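Local coordinates for protein adenylation domain (Streptomyces sp., PDB 5N9X) that belongs to the ANL family of AMP-binding enzymes as an adenylation domain, captured here with ATP and threonine bound, at residues A[263-268]-A[294-299]; A[321-324]-A[328-331]. All blocks are in the same frame, centred on the assembly; numbering follows the deposited sequence.

Contact 1 (A[263-268]-A[294-299]); sequences ALTTAV and RPWAKR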
ATOM      1  N   ALA A 263      15.675  -4.872   2.348  1.00 17.55           N
ATOM      2  CA  ALA A 263      16.772  -4.026   1.912  1.00 18.44           C
ATOM      3  C   ALA A 263      17.188  -3.009   2.999  1.00 23.96           C
ATOM      4  O   ALA A 263      18.366  -2.681   3.141  1.00 19.75           O
ATOM      5  CB  ALA A 263      16.385  -3.320   0.641  1.00 13.90           C
ATOM      6  N   LEU A 264      16.215  -2.504   3.753  1.00 16.75           N
ATOM      7  CA  LEU A 264      16.512  -1.630   4.863  1.00 16.92           C
ATOM      8  C   LEU A 264      17.386  -2.352   5.909  1.00 20.14           C
ATOM      9  O   LEU A 264      18.382  -1.820   6.416  1.00 21.67           O
ATOM     10  CB  LEU A 264      15.213  -1.141   5.495  1.00 17.12           C
ATOM     11  CG  LEU A 264      15.391  -0.208   6.692  1.00 27.32           C
ATOM     12  CD1 LEU A 264      16.357   0.911   6.325  1.00 22.96           C
ATOM     13  CD2 LEU A 264      14.051   0.359   7.137  1.00 19.99           C
ATOM     14  N   THR A 265      16.991  -3.571   6.225  1.00 16.66           N
ATOM     15  CA  THR A 265      17.677  -4.373   7.214  1.00 22.39           C
ATOM     16  C   THR A 265      19.124  -4.646   6.851  1.00 26.36           C
ATOM     17  O   THR A 265      19.993  -4.647   7.725  1.00 27.80           O
ATOM     18  CB  THR A 265      16.946  -5.699   7.419  1.00 15.80           C
ATOM     19  OG1 THR A 265      15.592  -5.413   7.785  1.00 21.55           O
ATOM     20  CG2 THR A 265      17.622  -6.532   8.504  1.00 15.65           C
ATOM     21  N   THR A 266      19.372  -4.890   5.568  1.00 19.64           N
ATOM     22  CA  THR A 266      20.715  -5.145   5.097  1.00 23.36           C
ATOM     23  C   THR A 266      21.587  -3.952   5.420  1.00 24.70           C
ATOM     24  O   THR A 266      22.693  -4.094   5.949  1.00 19.82           O
ATOM     25  CB  THR A 266      20.738  -5.415   3.592  1.00 29.37           C
ATOM     26  OG1 THR A 266      19.912  -6.550   3.296  1.00 25.94           O
ATOM     27  CG2 THR A 266      22.158  -5.671   3.118  1.00 16.32           C
ATOM     28  N   ALA A 267      21.050  -2.778   5.117  1.00 24.15           N
ATOM     29  CA  ALA A 267      21.728  -1.512   5.313  1.00 17.63           C
ATOM     30  C   ALA A 267      21.946  -1.177   6.799  1.00 21.07           C
ATOM     31  O   ALA A 267      23.021  -0.730   7.186  1.00 18.84           O
ATOM     32  CB  ALA A 267      20.940  -0.411   4.626  1.00 20.11           C
ATOM     33  N   VAL A 268      20.924  -1.373   7.623  1.00 21.46           N
ATOM     34  CA  VAL A 268      21.053  -1.140   9.060  1.00 18.78           C
ATOM     35  C   VAL A 268      22.123  -2.057   9.664  1.00 23.08           C
ATOM     36  O   VAL A 268      23.000  -1.614  10.405  1.00 19.79           O
ATOM     37  CB  VAL A 268      19.690  -1.354   9.788  1.00 21.44           C
ATOM     38  CG1 VAL A 268      19.890  -1.481  11.292  1.00 18.19           C
ATOM     39  CG2 VAL A 268      18.708  -0.232   9.458  1.00 14.22           C
ATOM     40  N   ARG A 294      14.028 -12.608  10.474  1.00 26.24           N
ATOM     41  CA  ARG A 294      15.034 -13.181  11.387  1.00 24.11           C
ATOM     42  C   ARG A 294      16.272 -12.280  11.604  1.00 27.97           C
ATOM     43  O   ARG A 294      16.665 -12.050  12.751  1.00 29.81           O
ATOM     44  CB  ARG A 294      15.489 -14.579  10.903  1.00 23.94           C
ATOM     45  CG  ARG A 294      14.375 -15.635  10.774  1.00 28.74           C
ATOM     46  CD  ARG A 294      14.930 -17.054  10.619  1.00 32.02           C
ATOM     47  NE  ARG A 294      14.286 -17.798   9.529  1.00 38.20           N
ATOM     48  CZ  ARG A 294      13.315 -18.696   9.678  1.00 30.97           C
ATOM     49  NH1 ARG A 294      12.854 -18.984  10.886  1.00 28.65           N
ATOM     50  NH2 ARG A 294      12.799 -19.298   8.611  1.00 27.30           N
ATOM     51  N   PRO A 295      16.889 -11.757  10.521  1.00 26.17           N
ATOM     52  CA  PRO A 295      18.091 -10.947  10.776  1.00 21.93           C
ATOM     53  C   PRO A 295      17.806  -9.725  11.633  1.00 25.44           C
ATOM     54  O   PRO A 295      18.584  -9.415  12.534  1.00 22.57           O
ATOM     55  CB  PRO A 295      18.543 -10.517   9.377  1.00 21.12           C
ATOM     56  CG  PRO A 295      17.870 -11.436   8.439  1.00 19.98           C
ATOM     57  CD  PRO A 295      16.589 -11.857   9.081  1.00 22.10           C
ATOM     58  N   TRP A 296      16.700  -9.038  11.358  1.00 26.55           N
ATOM     59  CA  TRP A 296      16.262  -7.961  12.241  1.00 21.32           C
ATOM     60  C   TRP A 296      16.148  -8.425  13.686  1.00 24.79           C
ATOM     61  O   TRP A 296      16.687  -7.792  14.590  1.00 22.38           O
ATOM     62  CB  TRP A 296      14.920  -7.406  11.800  1.00 22.75           C
ATOM     63  CG  TRP A 296      14.508  -6.168  12.539  1.00 19.60           C
ATOM     64  CD1 TRP A 296      13.746  -6.100  13.663  1.00 17.01           C
ATOM     65  CD2 TRP A 296      14.831  -4.820  12.191  1.00 15.20           C
ATOM     66  NE1 TRP A 296      13.577  -4.789  14.042  1.00 19.16           N
ATOM     67  CE2 TRP A 296      14.238  -3.984  13.153  1.00 14.34           C
ATOM     68  CE3 TRP A 296      15.559  -4.242  11.153  1.00 15.98           C
ATOM     69  CZ2 TRP A 296      14.351  -2.597  13.108  1.00 14.97           C
ATOM     70  CZ3 TRP A 296      15.682  -2.867  11.113  1.00 18.47           C
ATOM     71  CH2 TRP A 296      15.079  -2.057  12.087  1.00 20.42           C
ATOM     72  N   ALA A 297      15.445  -9.536  13.893  1.00 24.30           N
ATOM     73  CA  ALA A 297      15.069  -9.952  15.233  1.00 29.99           C
ATOM     74  C   ALA A 297      16.276 -10.351  16.093  1.00 24.43           C
ATOM     75  O   ALA A 297      16.252 -10.192  17.308  1.00 32.52           O
ATOM     76  CB  ALA A 297      14.061 -11.088  15.164  1.00 24.36           C
ATOM     77  N   LYS A 298      17.342 -10.837  15.487  1.00 23.04           N
ATOM     78  CA  LYS A 298      18.500 -11.137  16.305  1.00 36.33           C
ATOM     79  C   LYS A 298      19.197  -9.875  16.819  1.00 29.82           C
ATOM     80  O   LYS A 298      19.787  -9.899  17.904  1.00 23.95           O
ATOM     81  CB  LYS A 298      19.499 -12.017  15.555  1.00 28.56           C
ATOM     82  CG  LYS A 298      20.037 -13.101  16.463  1.00 42.88           C
ATOM     83  CD  LYS A 298      21.554 -13.169  16.434  1.00 49.71           C
ATOM     84  CE  LYS A 298      22.049 -14.574  16.770  1.00 51.53           C
ATOM     85  NZ  LYS A 298      23.537 -14.654  16.623  1.00 53.94           N
ATOM     86  N   ARG A 299      19.127  -8.780  16.055  1.00 27.63           N
ATOM     87  CA  ARG A 299      19.784  -7.532  16.464  1.00 22.13           C
ATOM     88  C   ARG A 299      19.028  -6.742  17.506  1.00 24.43           C
ATOM     89  O   ARG A 299      19.614  -6.280  18.483  1.00 27.68           O
ATOM     90  CB  ARG A 299      20.046  -6.608  15.275  1.00 23.26           C
ATOM     91  CG  ARG A 299      21.516  -6.509  14.971  1.00 34.02           C
ATOM     92  CD  ARG A 299      22.225  -5.596  15.974  1.00 35.16           C
ATOM     93  NE  ARG A 299      21.947  -4.161  15.851  1.00 33.76           N
ATOM     94  CZ  ARG A 299      21.632  -3.353  16.867  1.00 33.67           C
ATOM     95  NH1 ARG A 299      21.462  -3.844  18.083  1.00 40.64           N
ATOM     96  NH2 ARG A 299      21.435  -2.058  16.667  1.00 38.79           N
TER

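Contact 2 (A[321-324]-A[328-331]); sequences TFHR and DDLA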
ATOM      1  N   THR A 321      -6.149  -6.444   8.854  1.00 11.48           N
ATOM      2  CA  THR A 321      -5.774  -7.310   9.980  1.00 13.49           C
ATOM      3  C   THR A 321      -4.602  -6.732  10.759  1.00 17.11           C
ATOM      4  O   THR A 321      -4.017  -5.727  10.357  1.00 16.27           O
ATOM      5  CB  THR A 321      -5.394  -8.757   9.540  1.00 15.94           C
ATOM      6  OG1 THR A 321      -4.074  -8.779   8.992  1.00 14.93           O
ATOM      7  CG2 THR A 321      -6.369  -9.307   8.518  1.00 16.86           C
ATOM      8  N   PHE A 322      -4.255  -7.407  11.854  1.00 19.12           N
ATOM      9  CA  PHE A 322      -3.194  -7.004  12.775  1.00 15.24           C
ATOM     10  C   PHE A 322      -2.600  -8.257  13.409  1.00 21.58           C
ATOM     11  O   PHE A 322      -3.313  -9.134  13.922  1.00 22.40           O
ATOM     12  CB  PHE A 322      -3.744  -6.046  13.851  1.00 12.42           C
ATOM     13  CG  PHE A 322      -2.733  -5.614  14.913  1.00 13.09           C
ATOM     14  CD1 PHE A 322      -2.351  -6.476  15.952  1.00 12.39           C
ATOM     15  CD2 PHE A 322      -2.232  -4.305  14.913  1.00 13.09           C
ATOM     16  CE1 PHE A 322      -1.438  -6.057  16.954  1.00 17.49           C
ATOM     17  CE2 PHE A 322      -1.338  -3.868  15.906  1.00 17.87           C
ATOM     18  CZ  PHE A 322      -0.935  -4.751  16.934  1.00 14.10           C
ATOM     19  N   HIS A 323      -1.283  -8.338  13.382  1.00 17.32           N
ATOM     20  CA  HIS A 323      -0.607  -9.402  14.077  1.00 14.97           C
ATOM     21  C   HIS A 323       0.749  -8.922  14.548  1.00 23.61           C
ATOM     22  O   HIS A 323       1.624  -8.611  13.727  1.00 17.98           O
ATOM     23  CB  HIS A 323      -0.436 -10.633  13.195  1.00 14.54           C
ATOM     24  CG  HIS A 323       0.317 -11.736  13.866  1.00 22.30           C
ATOM     25  ND1 HIS A 323      -0.193 -12.442  14.939  1.00 22.46           N
ATOM     26  CD2 HIS A 323       1.552 -12.239  13.638  1.00 19.04           C
ATOM     27  CE1 HIS A 323       0.687 -13.351  15.318  1.00 14.59           C
ATOM     28  NE2 HIS A 323       1.755 -13.245  14.551  1.00 15.94           N
ATOM     29  N   ARG A 324       0.925  -8.881  15.871  1.00 18.23           N
ATOM     30  CA  ARG A 324       2.228  -8.599  16.439  1.00 17.46           C
ATOM     31  C   ARG A 324       3.133  -9.846  16.332  1.00 21.81           C
ATOM     32  O   ARG A 324       2.775 -10.941  16.790  1.00 16.41           O
ATOM     33  CB  ARG A 324       2.100  -8.127  17.894  1.00 16.47           C
ATOM     34  CG  ARG A 324       3.447  -7.983  18.566  1.00 24.48           C
ATOM     35  CD  ARG A 324       3.434  -7.231  19.884  1.00 24.27           C
ATOM     36  NE  ARG A 324       4.131  -8.033  20.887  1.00 40.96           N
ATOM     37  CZ  ARG A 324       5.448  -8.021  21.067  1.00 38.72           C
ATOM     38  NH1 ARG A 324       6.218  -7.259  20.304  1.00 34.50           N
ATOM     39  NH2 ARG A 324       6.002  -8.792  21.990  1.00 40.30           N
ATOM     40  N   ASP A 328       7.642 -17.436  18.134  1.00 31.58           N
ATOM     41  CA  ASP A 328       7.042 -18.604  17.473  1.00 36.23           C
ATOM     42  C   ASP A 328       6.938 -18.454  15.953  1.00 39.78           C
ATOM     43  O   ASP A 328       7.160 -19.419  15.202  1.00 34.94           O
ATOM     44  CB  ASP A 328       5.643 -18.890  18.037  1.00 37.06           C
ATOM     45  CG  ASP A 328       5.671 -19.804  19.252  1.00 50.48           C
ATOM     46  OD1 ASP A 328       6.653 -19.749  20.033  1.00 42.47           O
ATOM     47  OD2 ASP A 328       4.705 -20.589  19.413  1.00 57.98           O
ATOM     48  N   ASP A 329       6.605 -17.248  15.496  1.00 31.25           N
ATOM     49  CA  ASP A 329       6.463 -17.000  14.057  1.00 37.95           C
ATOM     50  C   ASP A 329       7.782 -17.175  13.304  1.00 28.64           C
ATOM     51  O   ASP A 329       7.784 -17.347  12.089  1.00 34.91           O
ATOM     52  CB  ASP A 329       5.904 -15.592  13.798  1.00 25.67           C
ATOM     53  CG  ASP A 329       4.680 -15.283  14.634  1.00 26.11           C
ATOM     54  OD1 ASP A 329       3.799 -16.162  14.768  1.00 32.50           O
ATOM     55  OD2 ASP A 329       4.595 -14.151  15.154  1.00 25.74           O
ATOM     56  N   LEU A 330       8.901 -17.140  14.022  1.00 35.22           N
ATOM     57  CA  LEU A 330      10.204 -17.344  13.389  1.00 31.29           C
ATOM     58  C   LEU A 330      10.662 -18.798  13.414  1.00 38.79           C
ATOM     59  O   LEU A 330      11.724 -19.126  12.875  1.00 30.33           O
ATOM     60  CB  LEU A 330      11.272 -16.482  14.051  1.00 31.91           C
ATOM     61  CG  LEU A 330      10.988 -14.993  14.231  1.00 36.78           C
ATOM     62  CD1 LEU A 330      12.248 -14.296  14.694  1.00 35.59           C
ATOM     63  CD2 LEU A 330      10.469 -14.370  12.941  1.00 31.73           C
ATOM     64  N   ALA A 331       9.877 -19.681  14.026  1.00 40.85           N
ATOM     65  CA  ALA A 331      10.260 -21.089  14.057  1.00 30.77           C
ATOM     66  C   ALA A 331       9.812 -21.767  12.781  1.00 41.67           C
ATOM     67  O   ALA A 331      10.603 -22.448  12.117  1.00 53.41           O
ATOM     68  CB  ALA A 331       9.680 -21.784  15.253  1.00 36.02           C
TER

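Contact 1 (A[263-268]-A[294-299])
Trp296 brings the benzene half of its indole up to Thr265 and Val268, about one helical turn apart on the neighbouring helix. Its CG stands anti to the backbone N (chi1 -172°), which swings the ring across the gap between the helices. Followed outward, Trp296 CB stays 4.4 Å from Thr265 CG2, a loose approach. The contact tightens at Trp296 CE3, which meets Thr265 OG1 at 3.6 Å and has Thr265 CG2 a little further off, 4.1 Å away. Beyond it Trp296 CZ3 lies 4.3 Å from Val268 CG2, an apolar touch between valine methyl and ring. The pyrrole half, with NE1, is turned away from the 263-268 helix. Thr265 and Val268 both come at a slant to the ring, so neither a stacked nor an edge-on geometry results.

Thr265 divides its branches between two tasks. Thr265 CG2 is anti to the backbone N and reaches the partner helix at Pro295 and Trp296, 4.2 Å from Pro295 CB and 3.9 Å from Trp296 N. Its OG1, lying beside its own backbone N, hydrogen-bonds to the carbonyl O of Phe261 one turn earlier, so the hydroxyl beside the indole is satisfied within its own helix. No hydrogen bond joins the two segments; shape and burial carry the contact.

Phe261, Phe300 and Leu275 also touch the indole. The segment axes approach to 10.0 Å and run in broadly the same direction, 40° apart, as suits helices 258-271 and 290-300, which connect successive parallel strands 253-256, 280-284 and 306-310 of the large mixed sheet. Leu264 packs on strand 253-256 and, like Val268, on helix 239-248, so helix 258-271 packs against both that helix and helix 290-300.

Contact 2 (A[321-324]-A[328-331])
His323 holds CG anti to its backbone N (chi1 177°), while Asp329 places CG beside its own backbone N and anti to its carbonyl carbon (chi1 -49°); with these torsions imidazole and carboxylate approach from opposite directions across the turn. They meet in one His-carboxylate hydrogen bond, from His323 NE2 as donor to Asp329 OD2, 3.0 Å long with an N-H...O angle of 154°. OD2 lies at the ring edge, slightly tilted from the imidazole plane. Seen from the acid the approach is less regular: NE2 sits above the carboxylate plane, well out of it, and the two flat groups are steeply inclined to each other. Asp329 OD1 stays 3.6 Å from His323 NE2, so the histidine is engaged through a single oxygen.

That oxygen has a second donor, the backbone N of Thr326, in the connection between the segments. Two bonds thus grip OD2, tying the loop that joins antiparallel strands 321-324 and 336-340 both to its own backbone and to a side chain near the end of strand 321-324. Within 328-331, Ala331 N bonds to Asp328 O at 3.0 Å and closes a tight turn.

Strand 321-324 runs antiparallel to strand 306-310 on one flank and to strand 336-340 on the other; His323 pairs through its backbone with Asn309. Both His323 and Asp329 rest on Val336, at the start of strand 336-340. Leu330 packs instead on Val293 of helix 290-300, so the connecting loop bridges sheet and helix.

Overall arrangement
Contacts 1 and 2 follow one another along the chain, their centres about 17 Å apart, and helix 290-300 links them. It offers Trp296 to helix 258-271 in contact 1, while Ala297 CB touches Leu330 CD1 of contact 2 at 3.7 Å. Strand 306-310, entered after that helix, pairs with strand 321-324, so both contacts belong to neighbouring connections of the same large sheet. In contact 2 the His323 side chain is about 8 Å from the bound ATP and about 13 Å from the bound threonine. Gly312, Thr314, Val318 and His319, which line the threonine pocket, occupy the connection between strands 306-310 and 321-324.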